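Side-chain contacts in Tv2483 (Treponema vincentii, PDB 6DET), which binds L-arginine selectively as a solute-binding lipoprotein and probably hands it to an ABC transporter for uptake: residues S36-G41 with D64-L69; A85-L90 with Q111-C116; A123-T128 with D199-N204; I168-A173 with S184-A189. All coordinates share one frame; numbering follows the deposited sequence. Where two conformers were deposited one is given.

Overall arrangement
From the N terminus, contact 1 closes the first loop, bringing helix 61-73 back onto strand 37-42 in one lobe of the solute-binding fold. Contact 2 follows in series: it ties helix 87-92 to the segment leading into strand 114-115, and its centre lies about 17 Å from that of contact 1. The chain then passes to the second lobe, across the molecule's centre from contact 1. There contact 3 closes a long loop between strand 120-129 and helix 200-203. Contact 4 is nested inside that loop and ties strand 167-172 to the turn after helix 175-184; contacts 3 and 4 touch where A189 packs on V126, V127 and T128. All four reach the same mixed sheet.

Contact 1 (S36-G41 with D64-L69)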
loop_
_atom_site.group_PDB
_atom_site.type_symbol
_atom_site.label_atom_id
_atom_site.label_comp_id
_atom_site.label_asym_id
_atom_site.label_seq_id
_atom_site.Cartn_x
_atom_site.Cartn_y
_atom_site.Cartn_z
ATOM N N SER A 36 18.568 16.786 6.756
ATOM C CA SER A 36 17.434 17.664 6.489
ATOM C C SER A 36 16.599 17.104 5.345
ATOM O O SER A 36 16.100 17.837 4.493
ATOM C CB SER A 36 17.882 19.094 6.198
ATOM O OG SER A 36 16.829 19.995 6.509
ATOM N N ALA A 37 16.471 15.790 5.325
ATOM C CA ALA A 37 15.687 15.146 4.281
ATOM C C ALA A 37 15.205 13.778 4.715
ATOM O O ALA A 37 15.899 13.060 5.431
ATOM C CB ALA A 37 16.523 15.005 3.019
ATOM N N LEU A 38 14.043 13.384 4.192
ATOM C CA LEU A 38 13.504 12.064 4.440
ATOM C C LEU A 38 13.256 11.440 3.080
ATOM O O LEU A 38 12.613 12.067 2.232
ATOM C CB LEU A 38 12.210 12.106 5.237
ATOM C CG LEU A 38 11.653 10.727 5.599
ATOM C CD1 LEU A 38 12.470 10.026 6.680
ATOM C CD2 LEU A 38 10.198 10.833 6.057
ATOM N N VAL A 39 13.831 10.265 2.859
ATOM C CA VAL A 39 13.696 9.557 1.582
ATOM C C VAL A 39 12.565 8.549 1.729
ATOM O O VAL A 39 12.662 7.588 2.507
ATOM C CB VAL A 39 15.009 8.883 1.165
ATOM C CG1 VAL A 39 14.816 8.102 -0.131
ATOM C CG2 VAL A 39 16.119 9.927 1.007
ATOM N N ILE A 40 11.476 8.781 0.992
ATOM C CA ILE A 40 10.263 7.970 1.083
ATOM C C ILE A 40 10.229 7.113 -0.185
ATOM O O ILE A 40 10.065 7.648 -1.279
ATOM C CB ILE A 40 8.994 8.838 1.181
ATOM C CG1 ILE A 40 9.063 9.816 2.374
ATOM C CG2 ILE A 40 7.736 7.962 1.268
ATOM C CD1 ILE A 40 9.205 11.256 1.928
ATOM N N GLY A 41 10.437 5.807 -0.055
ATOM C CA GLY A 41 10.358 4.916 -1.201
ATOM C C GLY A 41 8.911 4.650 -1.568
ATOM O O GLY A 41 8.086 4.352 -0.700
ATOM N N ASP A 64 0.720 13.531 -0.186
ATOM C CA ASP A 64 0.278 14.717 0.531
ATOM C C ASP A 64 0.635 14.605 2.011
ATOM O O ASP A 64 1.093 15.576 2.629
ATOM C CB ASP A 64 -1.228 14.905 0.354
ATOM C CG ASP A 64 -1.596 15.523 -0.989
ATOM O OD1 ASP A 64 -0.705 16.004 -1.704
ATOM O OD2 ASP A 64 -2.794 15.540 -1.306
ATOM N N ILE A 65 0.472 13.408 2.581
ATOM C CA ILE A 65 0.811 13.195 3.992
ATOM C C ILE A 65 2.291 13.495 4.233
ATOM O O ILE A 65 2.655 14.266 5.135
ATOM C CB ILE A 65 0.445 11.762 4.435
ATOM C CG1 ILE A 65 -1.077 11.555 4.459
ATOM C CG2 ILE A 65 1.003 11.474 5.830
ATOM C CD1 ILE A 65 -1.542 10.118 4.647
ATOM N N PHE A 66 3.176 12.862 3.459
ATOM C CA PHE A 66 4.595 13.003 3.757
ATOM C C PHE A 66 5.120 14.372 3.371
ATOM O O PHE A 66 6.048 14.875 4.012
ATOM C CB PHE A 66 5.401 11.896 3.061
ATOM C CG PHE A 66 5.582 10.680 3.920
ATOM C CD1 PHE A 66 6.516 10.678 4.937
ATOM C CD2 PHE A 66 4.785 9.560 3.756
ATOM C CE1 PHE A 66 6.677 9.577 5.764
ATOM C CE2 PHE A 66 4.961 8.458 4.569
ATOM C CZ PHE A 66 5.889 8.459 5.568
ATOM N N THR A 67 4.536 15.017 2.355
ATOM C CA THR A 67 4.985 16.362 2.008
ATOM C C THR A 67 4.728 17.333 3.159
ATOM O O THR A 67 5.591 18.153 3.505
ATOM C CB THR A 67 4.284 16.842 0.733
ATOM O OG1 THR A 67 4.638 15.992 -0.371
ATOM C CG2 THR A 67 4.683 18.270 0.397
ATOM N N GLU A 68 3.538 17.251 3.769
ATOM C CA GLU A 68 3.174 18.168 4.845
ATOM C C GLU A 68 3.894 17.798 6.137
ATOM O O GLU A 68 4.348 18.679 6.876
ATOM C CB GLU A 68 1.652 18.162 5.042
ATOM C CG GLU A 68 1.172 18.949 6.259
ATOM C CD GLU A 68 1.536 20.418 6.208
ATOM O OE1 GLU A 68 2.046 20.900 5.167
ATOM O OE2 GLU A 68 1.313 21.114 7.236
ATOM N N LEU A 69 4.015 16.501 6.414
ATOM C CA LEU A 69 4.757 16.056 7.582
ATOM C C LEU A 69 6.191 16.577 7.549
ATOM O O LEU A 69 6.687 17.124 8.539
ATOM C CB LEU A 69 4.740 14.543 7.645
ATOM C CG LEU A 69 5.572 13.978 8.781
ATOM C CD1 LEU A 69 4.732 13.094 9.674
ATOM C CD2 LEU A 69 6.704 13.213 8.163
#
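F66 on the helix presses its ring against L38 and I40 of the strand, and these three buried side chains carry the contact. I40 comes over one face of the ring: its CG1 stands 4.1 Å from the centroid of the F66 ring, 26° off the normal, a CH-pi contact. The methyl ends extend the grip, with I40 CD1 reaching 4.0 Å from F66 CB and I40 CG2 lying 4.2 Å from F66 CD2, toward the rim. With CG1 anti to the carbonyl carbon (chi1 -56°), I40 lays that branch over the ring. L38 approaches obliquely, its CD2 3.7 Å from F66 CE1. Leucine and isoleucine suit these two places: two residues apart on a strand they point to the same side, and their branched ends give an apolar surface for a flat ring. Farther out, F66 meets F221 edge-to-face and also touches F79 and C98. The strand is held in turn by backbone hydrogen bonds from L38 and I40 to I78 on its parallel neighbour, strand 76-81, while L69 carries the apolar side of the helix on to I234 and V237. Strand 37-42, helix 61-73 and strand 76-81 thus form a beta-alpha-beta crossover, the building unit of the alpha/beta lobes of solute-binding proteins.

Contact 2 (A85-L90 with Q111-C116); sequences AQKEIL and QHYRMC
A histidine-carboxylate hydrogen bond, doubled by a water bridge, joins E88 to H112 in a partly buried spot of one lobe of the periplasmic solute-binding fold. H112 ND1 donates to E88 OE2 over 2.8 Å at a nearly straight 164°. The acceptor lies in the plane of the imidazole, while the histidine meets the carboxylate on its syn side, 31° out of the carboxylate plane. E88 OE2 also accepts from a water at 2.6 Å, which donates in turn to H112 O. Glutamate suits the first turn of helix 87-92, where a negative group probably interacts favourably with the helix dipole, and its extended chain, with CG anti to the backbone N (-169°), spans the gap to the loop. H112 NE2 has a weak second bond to E108. Y113 comes in beside this pair, its ring meeting F103 edge-to-face on the sheet. K87 crosses it at about a right angle with its methylene chain, while NZ bonds to D150 O and W84 O and makes a cation-pi contact with W84, near the bound arginine. The tyrosine hydroxyl packs against the first residues of the helix, with Y113 OH 3.8 Å from K87 CG and 3.3 Å from E88 CB.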
loop_
_atom_site.group_PDB
_atom_site.type_symbol
_atom_site.label_atom_id
_atom_site.label_comp_id
_atom_site.label_asym_id
_atom_site.label_seq_id
_atom_site.Cartn_x
_atom_site.Cartn_y
_atom_site.Cartn_z
ATOM N N ALA A 85 9.887 -5.195 -5.059
ATOM C CA ALA A 85 10.503 -6.428 -4.574
ATOM C C ALA A 85 11.814 -6.167 -3.846
ATOM O O ALA A 85 12.265 -7.025 -3.081
ATOM C CB ALA A 85 10.761 -7.388 -5.741
ATOM N N GLN A 86 12.419 -5.001 -4.060
ATOM C CA GLN A 86 13.692 -4.615 -3.458
ATOM C C GLN A 86 13.528 -3.779 -2.197
ATOM O O GLN A 86 14.534 -3.300 -1.657
ATOM C CB GLN A 86 14.529 -3.801 -4.462
ATOM C CG GLN A 86 15.026 -4.579 -5.678
ATOM C CD GLN A 86 15.729 -5.853 -5.282
ATOM O OE1 GLN A 86 16.774 -5.817 -4.637
ATOM N NE2 GLN A 86 15.141 -6.993 -5.632
ATOM N N LYS A 87 12.291 -3.570 -1.734
ATOM C CA LYS A 87 12.043 -2.540 -0.734
ATOM C C LYS A 87 12.792 -2.828 0.561
ATOM O O LYS A 87 13.304 -1.903 1.196
ATOM C CB LYS A 87 10.522 -2.390 -0.490
ATOM C CG LYS A 87 9.766 -3.627 -0.011
ATOM C CD LYS A 87 8.265 -3.358 0.028
ATOM C CE LYS A 87 7.517 -4.646 0.328
ATOM N NZ LYS A 87 7.671 -5.616 -0.822
ATOM N N GLU A 88 12.882 -4.094 0.972
ATOM C CA GLU A 88 13.556 -4.404 2.236
ATOM C C GLU A 88 15.052 -4.095 2.162
ATOM O O GLU A 88 15.637 -3.545 3.111
ATOM C CB GLU A 88 13.335 -5.873 2.590
ATOM C CG GLU A 88 13.785 -6.179 3.998
ATOM C CD GLU A 88 13.603 -7.628 4.401
ATOM O OE1 GLU A 88 13.324 -8.472 3.523
ATOM O OE2 GLU A 88 13.758 -7.917 5.611
ATOM N N ILE A 89 15.685 -4.464 1.055
ATOM C CA ILE A 89 17.106 -4.184 0.868
ATOM C C ILE A 89 17.356 -2.687 0.763
ATOM O O ILE A 89 18.305 -2.166 1.355
ATOM C CB ILE A 89 17.627 -4.924 -0.381
ATOM C CG1 ILE A 89 17.441 -6.438 -0.246
ATOM C CG2 ILE A 89 19.106 -4.566 -0.637
ATOM C CD1 ILE A 89 18.033 -7.055 1.013
ATOM N N LEU A 90 16.526 -1.967 0.000
ATOM C CA LEU A 90 16.751 -0.530 -0.162
ATOM C C LEU A 90 16.627 0.199 1.168
ATOM O O LEU A 90 17.390 1.133 1.455
ATOM C CB LEU A 90 15.770 0.045 -1.170
ATOM C CG LEU A 90 15.995 -0.518 -2.601
ATOM C CD1 LEU A 90 14.781 -0.192 -3.457
ATOM C CD2 LEU A 90 17.239 0.048 -3.170
ATOM N N GLN A 111 8.412 -8.825 11.946
ATOM C CA GLN A 111 9.753 -9.327 12.224
ATOM C C GLN A 111 10.815 -8.716 11.321
ATOM O O GLN A 111 11.994 -9.032 11.483
ATOM C CB GLN A 111 9.810 -10.851 12.061
ATOM C CG GLN A 111 8.694 -11.619 12.726
ATOM C CD GLN A 111 8.625 -11.376 14.214
ATOM O OE1 GLN A 111 9.644 -11.147 14.865
ATOM N NE2 GLN A 111 7.416 -11.421 14.763
ATOM N N HIS A 112 10.435 -7.875 10.361
ATOM C CA HIS A 112 11.385 -7.331 9.400
ATOM C C HIS A 112 11.410 -5.823 9.374
ATOM O O HIS A 112 12.346 -5.245 8.802
ATOM C CB HIS A 112 11.055 -7.805 7.974
ATOM C CG HIS A 112 11.228 -9.271 7.756
ATOM N ND1 HIS A 112 12.201 -9.786 6.928
ATOM C CD2 HIS A 112 10.540 -10.332 8.237
ATOM C CE1 HIS A 112 12.114 -11.102 6.916
ATOM N NE2 HIS A 112 11.113 -11.459 7.701
ATOM N N TYR A 113 10.412 -5.170 9.950
ATOM C CA TYR A 113 10.235 -3.729 9.854
ATOM C C TYR A 113 9.682 -3.191 11.158
ATOM O O TYR A 113 8.969 -3.898 11.888
ATOM C CB TYR A 113 9.236 -3.328 8.748
ATOM C CG TYR A 113 9.530 -3.814 7.343
ATOM C CD1 TYR A 113 10.278 -3.038 6.471
ATOM C CD2 TYR A 113 9.003 -5.016 6.865
ATOM C CE1 TYR A 113 10.514 -3.438 5.182
ATOM C CE2 TYR A 113 9.246 -5.435 5.579
ATOM C CZ TYR A 113 10.001 -4.641 4.736
ATOM O OH TYR A 113 10.241 -5.043 3.437
ATOM N N ARG A 114 9.987 -1.918 11.417
ATOM C CA ARG A 114 9.301 -1.125 12.429
ATOM C C ARG A 114 8.207 -0.347 11.717
ATOM O O ARG A 114 8.489 0.406 10.787
ATOM C CB ARG A 114 10.260 -0.162 13.140
ATOM C CG ARG A 114 9.563 0.712 14.215
ATOM C CD ARG A 114 10.547 1.600 14.961
ATOM N NE ARG A 114 11.511 0.814 15.725
ATOM C CZ ARG A 114 11.364 0.458 16.993
ATOM N NH1 ARG A 114 10.272 0.818 17.674
ATOM N NH2 ARG A 114 12.308 -0.269 17.576
ATOM N N MET A 115 6.960 -0.550 12.112
ATOM C CA MET A 115 5.845 0.039 11.386
ATOM C C MET A 115 5.147 1.078 12.259
ATOM O O MET A 115 5.044 0.916 13.483
ATOM C CB MET A 115 4.883 -1.061 10.908
ATOM C CG MET A 115 5.565 -1.932 9.835
ATOM S SD MET A 115 4.666 -3.385 9.213
ATOM C CE MET A 115 4.870 -4.468 10.605
ATOM N N CYS A 116 4.725 2.179 11.647
ATOM C CA CYS A 116 4.100 3.224 12.439
ATOM C C CYS A 116 2.615 2.921 12.586
ATOM O O CYS A 116 2.061 2.063 11.895
ATOM C CB CYS A 116 4.302 4.594 11.808
ATOM S SG CYS A 116 3.328 4.850 10.319
HETATM O O HOH W 1 14.525 -6.455 7.678
#

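Contact 3 (A123-T128 with D199-N204); sequences AKIVVT and DTLDKN
In the second lobe of the solute-binding fold, a short helix in the connection between strands 189-193 and 207-209 lies over one face of the mixed sheet, where L201 meets I125 and V127 of strand 120-129. Within this contact L201 alone reaches the strand. It reaches tip to tip toward both strand residues, its CG turned away from the carbonyl carbon with a first torsion of -57°, which carries the branched end down to the sheet. The backbones remain well apart, V127 CA standing 9.1 Å from L201 CA, a distance that the long leucine side chain spans together with the strand side chains, while beta-branched isoleucine and valine suit the extended strand. I125 and V127, two residues apart, face the helix together; K124 belongs to the other side, where its NZ forms salt bridges with E217 and D193. The apolar patch continues beyond the pair. L201 also packs on Y207 and I209 of strand 207-209, antiparallel to 120-129, and on Y179 of helix 175-184, while V127 touches L182 of that helix. At the centre of the contact a single methyl serves both partners: L201 CD1 lies 3.9 Å from I125 CD1 and 3.8 Å from V127 CG2.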
loop_
_atom_site.group_PDB
_atom_site.type_symbol
_atom_site.label_atom_id
_atom_site.label_comp_id
_atom_site.label_asym_id
_atom_site.label_seq_id
_atom_site.Cartn_x
_atom_site.Cartn_y
_atom_site.Cartn_z
ATOM N N ALA A 123 -8.520 -4.054 2.382
ATOM C CA ALA A 123 -8.877 -5.439 2.193
ATOM C C ALA A 123 -8.351 -5.845 0.826
ATOM O O ALA A 123 -8.362 -5.036 -0.099
ATOM C CB ALA A 123 -10.379 -5.645 2.236
ATOM N N LYS A 124 -7.867 -7.075 0.725
ATOM C CA LYS A 124 -7.554 -7.660 -0.568
ATOM C C LYS A 124 -8.839 -8.253 -1.127
ATOM O O LYS A 124 -9.549 -8.975 -0.434
ATOM C CB LYS A 124 -6.491 -8.727 -0.423
ATOM C CG LYS A 124 -5.079 -8.077 -0.354
ATOM C CD LYS A 124 -3.980 -9.072 -0.127
ATOM C CE LYS A 124 -2.611 -8.395 -0.113
ATOM N NZ LYS A 124 -2.622 -7.030 0.493
ATOM N N ILE A 125 -9.105 -7.965 -2.399
ATOM C CA ILE A 125 -10.299 -8.403 -3.093
ATOM C C ILE A 125 -9.877 -9.082 -4.392
ATOM O O ILE A 125 -8.786 -8.848 -4.917
ATOM C CB ILE A 125 -11.243 -7.220 -3.364
ATOM C CG1 ILE A 125 -10.530 -6.144 -4.181
ATOM C CG2 ILE A 125 -11.711 -6.624 -2.041
ATOM C CD1 ILE A 125 -11.400 -5.021 -4.645
ATOM N N VAL A 126 -10.769 -9.924 -4.910
ATOM C CA VAL A 126 -10.525 -10.676 -6.137
ATOM C C VAL A 126 -11.413 -10.108 -7.230
ATOM O O VAL A 126 -12.634 -9.975 -7.048
ATOM C CB VAL A 126 -10.776 -12.175 -5.945
ATOM C CG1 VAL A 126 -10.574 -12.904 -7.276
ATOM C CG2 VAL A 126 -9.825 -12.720 -4.896
ATOM N N VAL A 127 -10.799 -9.792 -8.368
ATOM C CA VAL A 127 -11.477 -9.156 -9.489
ATOM C C VAL A 127 -11.440 -10.111 -10.672
ATOM O O VAL A 127 -10.411 -10.748 -10.934
ATOM C CB VAL A 127 -10.841 -7.793 -9.847
ATOM C CG1 VAL A 127 -11.500 -7.174 -11.082
ATOM C CG2 VAL A 127 -10.941 -6.818 -8.643
ATOM N N THR A 128 -12.577 -10.231 -11.361
ATOM C CA THR A 128 -12.701 -11.053 -12.557
ATOM C C THR A 128 -13.307 -10.207 -13.666
ATOM O O THR A 128 -13.672 -9.046 -13.450
ATOM C CB THR A 128 -13.576 -12.296 -12.317
ATOM O OG1 THR A 128 -14.911 -11.897 -11.965
ATOM C CG2 THR A 128 -13.016 -13.139 -11.208
ATOM N N ASP A 199 -11.496 4.156 -7.134
ATOM C CA ASP A 199 -11.915 4.785 -8.388
ATOM C C ASP A 199 -11.984 3.778 -9.530
ATOM O O ASP A 199 -12.932 3.805 -10.323
ATOM C CB ASP A 199 -10.966 5.920 -8.776
ATOM C CG ASP A 199 -10.913 7.032 -7.739
ATOM O OD1 ASP A 199 -11.910 7.209 -7.002
ATOM O OD2 ASP A 199 -9.876 7.738 -7.683
ATOM N N THR A 200 -10.975 2.909 -9.655
ATOM C CA THR A 200 -10.886 2.017 -10.813
ATOM C C THR A 200 -12.165 1.208 -10.994
ATOM O O THR A 200 -12.733 1.146 -12.089
ATOM C CB THR A 200 -9.682 1.073 -10.651
ATOM O OG1 THR A 200 -8.467 1.836 -10.581
ATOM C CG2 THR A 200 -9.591 0.073 -11.808
ATOM N N LEU A 201 -12.623 0.566 -9.933
ATOM C CA LEU A 201 -13.745 -0.349 -10.015
ATOM C C LEU A 201 -15.080 0.344 -9.780
ATOM O O LEU A 201 -16.132 -0.269 -9.999
ATOM C CB LEU A 201 -13.520 -1.490 -9.021
ATOM C CG LEU A 201 -12.185 -2.242 -9.250
ATOM C CD1 LEU A 201 -11.894 -3.196 -8.109
ATOM C CD2 LEU A 201 -12.167 -3.006 -10.600
ATOM N N ASP A 202 -15.059 1.606 -9.351
ATOM C CA ASP A 202 -16.249 2.441 -9.443
ATOM C C ASP A 202 -16.594 2.746 -10.898
ATOM O O ASP A 202 -17.770 2.927 -11.233
ATOM C CB ASP A 202 -16.025 3.739 -8.664
ATOM C CG ASP A 202 -17.303 4.508 -8.424
ATOM O OD1 ASP A 202 -17.933 4.295 -7.368
ATOM O OD2 ASP A 202 -17.672 5.336 -9.283
ATOM N N LYS A 203 -15.587 2.768 -11.778
ATOM C CA LYS A 203 -15.726 3.315 -13.119
ATOM C C LYS A 203 -15.510 2.311 -14.249
ATOM O O LYS A 203 -15.863 2.625 -15.389
ATOM C CB LYS A 203 -14.740 4.484 -13.309
ATOM C CG LYS A 203 -15.042 5.726 -12.452
ATOM C CD LYS A 203 -13.988 6.827 -12.629
ATOM C CE LYS A 203 -14.297 8.057 -11.775
ATOM N NZ LYS A 203 -13.322 9.172 -11.969
ATOM N N ASN A 204 -14.956 1.122 -13.978
ATOM C CA ASN A 204 -14.609 0.166 -15.031
ATOM C C ASN A 204 -15.455 -1.102 -14.947
ATOM O O ASN A 204 -14.906 -2.210 -14.982
ATOM C CB ASN A 204 -13.124 -0.211 -14.940
ATOM C CG ASN A 204 -12.256 0.571 -15.898
ATOM O OD1 ASN A 204 -12.212 0.279 -17.091
ATOM N ND2 ASN A 204 -11.532 1.552 -15.375
#

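Contact 4 (I168-A173 with S184-A189); sequences IIKAMA and SGTCDA
K170 lays the aliphatic part of its side chain across T186, crossing it at about a right angle, on the surface of the second lobe. The two segments belong to a beta-alpha-beta crossover: strand 167-172 leads into helix 175-184, which returns to strand 189-193, with the parallel strand 143-148 between the two. The contact therefore joins the first strand of the unit to the turn after its helix. K170 CD meets the methyl CG2 of T186 at 4.0 Å, and K170 CE passes 3.9 Å from the carbonyl oxygen T186 O. Lysine fits an exposed strand position like this one, since its methylenes can pack while its charged end stays near solvent. Threonine offers a methyl for that packing, set anti to its backbone N. The turn itself begins at G185, whose positive phi of 88° would press a CB against the carbonyl O of S184, which glycine avoids. Nearby, D188 OD2 bonds to T144 N on the middle strand, and T186 and C187 both rest on A181 of the helix. M172, two residues beyond K170 on the same side of the strand, adds a looser touch, its CE 4.4 Å from T186 CG2.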
loop_
_atom_site.group_PDB
_atom_site.type_symbol
_atom_site.label_atom_id
_atom_site.label_comp_id
_atom_site.label_asym_id
_atom_site.label_seq_id
_atom_site.Cartn_x
_atom_site.Cartn_y
_atom_site.Cartn_z
ATOM N N ILE A 168 -3.170 -21.636 -9.524
ATOM C CA ILE A 168 -1.885 -21.225 -10.082
ATOM C C ILE A 168 -1.759 -19.727 -9.862
ATOM O O ILE A 168 -2.648 -18.964 -10.257
ATOM C CB ILE A 168 -1.795 -21.565 -11.580
ATOM C CG1 ILE A 168 -2.084 -23.045 -11.811
ATOM C CG2 ILE A 168 -0.419 -21.204 -12.150
ATOM C CD1 ILE A 168 -2.257 -23.405 -13.287
ATOM N N ILE A 169 -0.670 -19.295 -9.234
ATOM C CA ILE A 169 -0.464 -17.885 -8.921
ATOM C C ILE A 169 0.607 -17.321 -9.847
ATOM O O ILE A 169 1.716 -17.867 -9.940
ATOM C CB ILE A 169 -0.095 -17.697 -7.448
ATOM C CG1 ILE A 169 -1.283 -18.145 -6.591
ATOM C CG2 ILE A 169 0.250 -16.246 -7.173
ATOM C CD1 ILE A 169 -0.971 -18.281 -5.125
ATOM N N LYS A 170 0.270 -16.246 -10.563
ATOM C CA LYS A 170 1.229 -15.556 -11.426
ATOM C C LYS A 170 1.546 -14.208 -10.799
ATOM O O LYS A 170 0.642 -13.399 -10.579
ATOM C CB LYS A 170 0.697 -15.360 -12.847
ATOM C CG LYS A 170 0.788 -16.601 -13.702
ATOM C CD LYS A 170 0.336 -16.340 -15.123
ATOM C CE LYS A 170 0.382 -17.616 -15.938
ATOM N NZ LYS A 170 1.744 -18.211 -15.957
ATOM N N ALA A 171 2.823 -13.968 -10.526
ATOM C CA ALA A 171 3.273 -12.715 -9.936
ATOM C C ALA A 171 3.723 -11.763 -11.036
ATOM O O ALA A 171 4.498 -12.148 -11.920
ATOM C CB ALA A 171 4.418 -12.950 -8.953
ATOM N N MET A 172 3.235 -10.531 -10.979
ATOM C CA MET A 172 3.536 -9.510 -11.966
ATOM C C MET A 172 4.109 -8.264 -11.301
ATOM O O MET A 172 3.970 -8.051 -10.094
ATOM C CB MET A 172 2.275 -9.194 -12.757
ATOM C CG MET A 172 1.567 -10.483 -13.133
ATOM S SD MET A 172 0.431 -10.342 -14.514
ATOM C CE MET A 172 0.403 -12.050 -15.067
ATOM N N ALA A 173 4.779 -7.442 -12.105
ATOM C CA ALA A 173 5.572 -6.339 -11.575
ATOM C C ALA A 173 4.802 -5.041 -11.370
ATOM O O ALA A 173 5.280 -4.168 -10.629
ATOM C CB ALA A 173 6.752 -6.055 -12.518
ATOM N N SER A 184 -6.358 -10.291 -21.062
ATOM C CA SER A 184 -5.731 -11.216 -22.002
ATOM C C SER A 184 -6.315 -12.617 -21.913
ATOM O O SER A 184 -6.338 -13.332 -22.910
ATOM C CB SER A 184 -4.225 -11.308 -21.740
ATOM O OG SER A 184 -3.545 -10.106 -22.053
ATOM N N GLY A 185 -6.749 -13.050 -20.731
ATOM C CA GLY A 185 -6.972 -14.462 -20.504
ATOM C C GLY A 185 -5.745 -15.205 -20.021
ATOM O O GLY A 185 -5.790 -16.436 -19.891
ATOM N N THR A 186 -4.643 -14.489 -19.782
ATOM C CA THR A 186 -3.459 -15.060 -19.150
ATOM C C THR A 186 -3.766 -15.522 -17.734
ATOM O O THR A 186 -3.096 -16.415 -17.199
ATOM C CB THR A 186 -2.350 -14.003 -19.157
ATOM O OG1 THR A 186 -1.986 -13.734 -20.519
ATOM C CG2 THR A 186 -1.126 -14.446 -18.366
ATOM N N CYS A 187 -4.759 -14.909 -17.109
ATOM C CA CYS A 187 -5.261 -15.355 -15.819
ATOM C C CYS A 187 -6.774 -15.213 -15.837
ATOM O O CYS A 187 -7.338 -14.527 -16.688
ATOM C CB CYS A 187 -4.663 -14.553 -14.673
ATOM S SG CYS A 187 -5.172 -12.834 -14.703
ATOM N N ASP A 188 -7.423 -15.864 -14.873
ATOM C CA ASP A 188 -8.872 -15.821 -14.714
ATOM C C ASP A 188 -9.327 -14.810 -13.677
ATOM O O ASP A 188 -10.503 -14.428 -13.669
ATOM C CB ASP A 188 -9.391 -17.196 -14.297
ATOM C CG ASP A 188 -8.957 -18.287 -15.240
ATOM O OD1 ASP A 188 -9.557 -18.358 -16.321
ATOM O OD2 ASP A 188 -8.043 -19.068 -14.884
ATOM N N ALA A 189 -8.431 -14.400 -12.793
ATOM C CA ALA A 189 -8.743 -13.432 -11.759
ATOM C C ALA A 189 -7.445 -12.781 -11.316
ATOM O O ALA A 189 -6.357 -13.297 -11.590
ATOM C CB ALA A 189 -9.422 -14.085 -10.571
#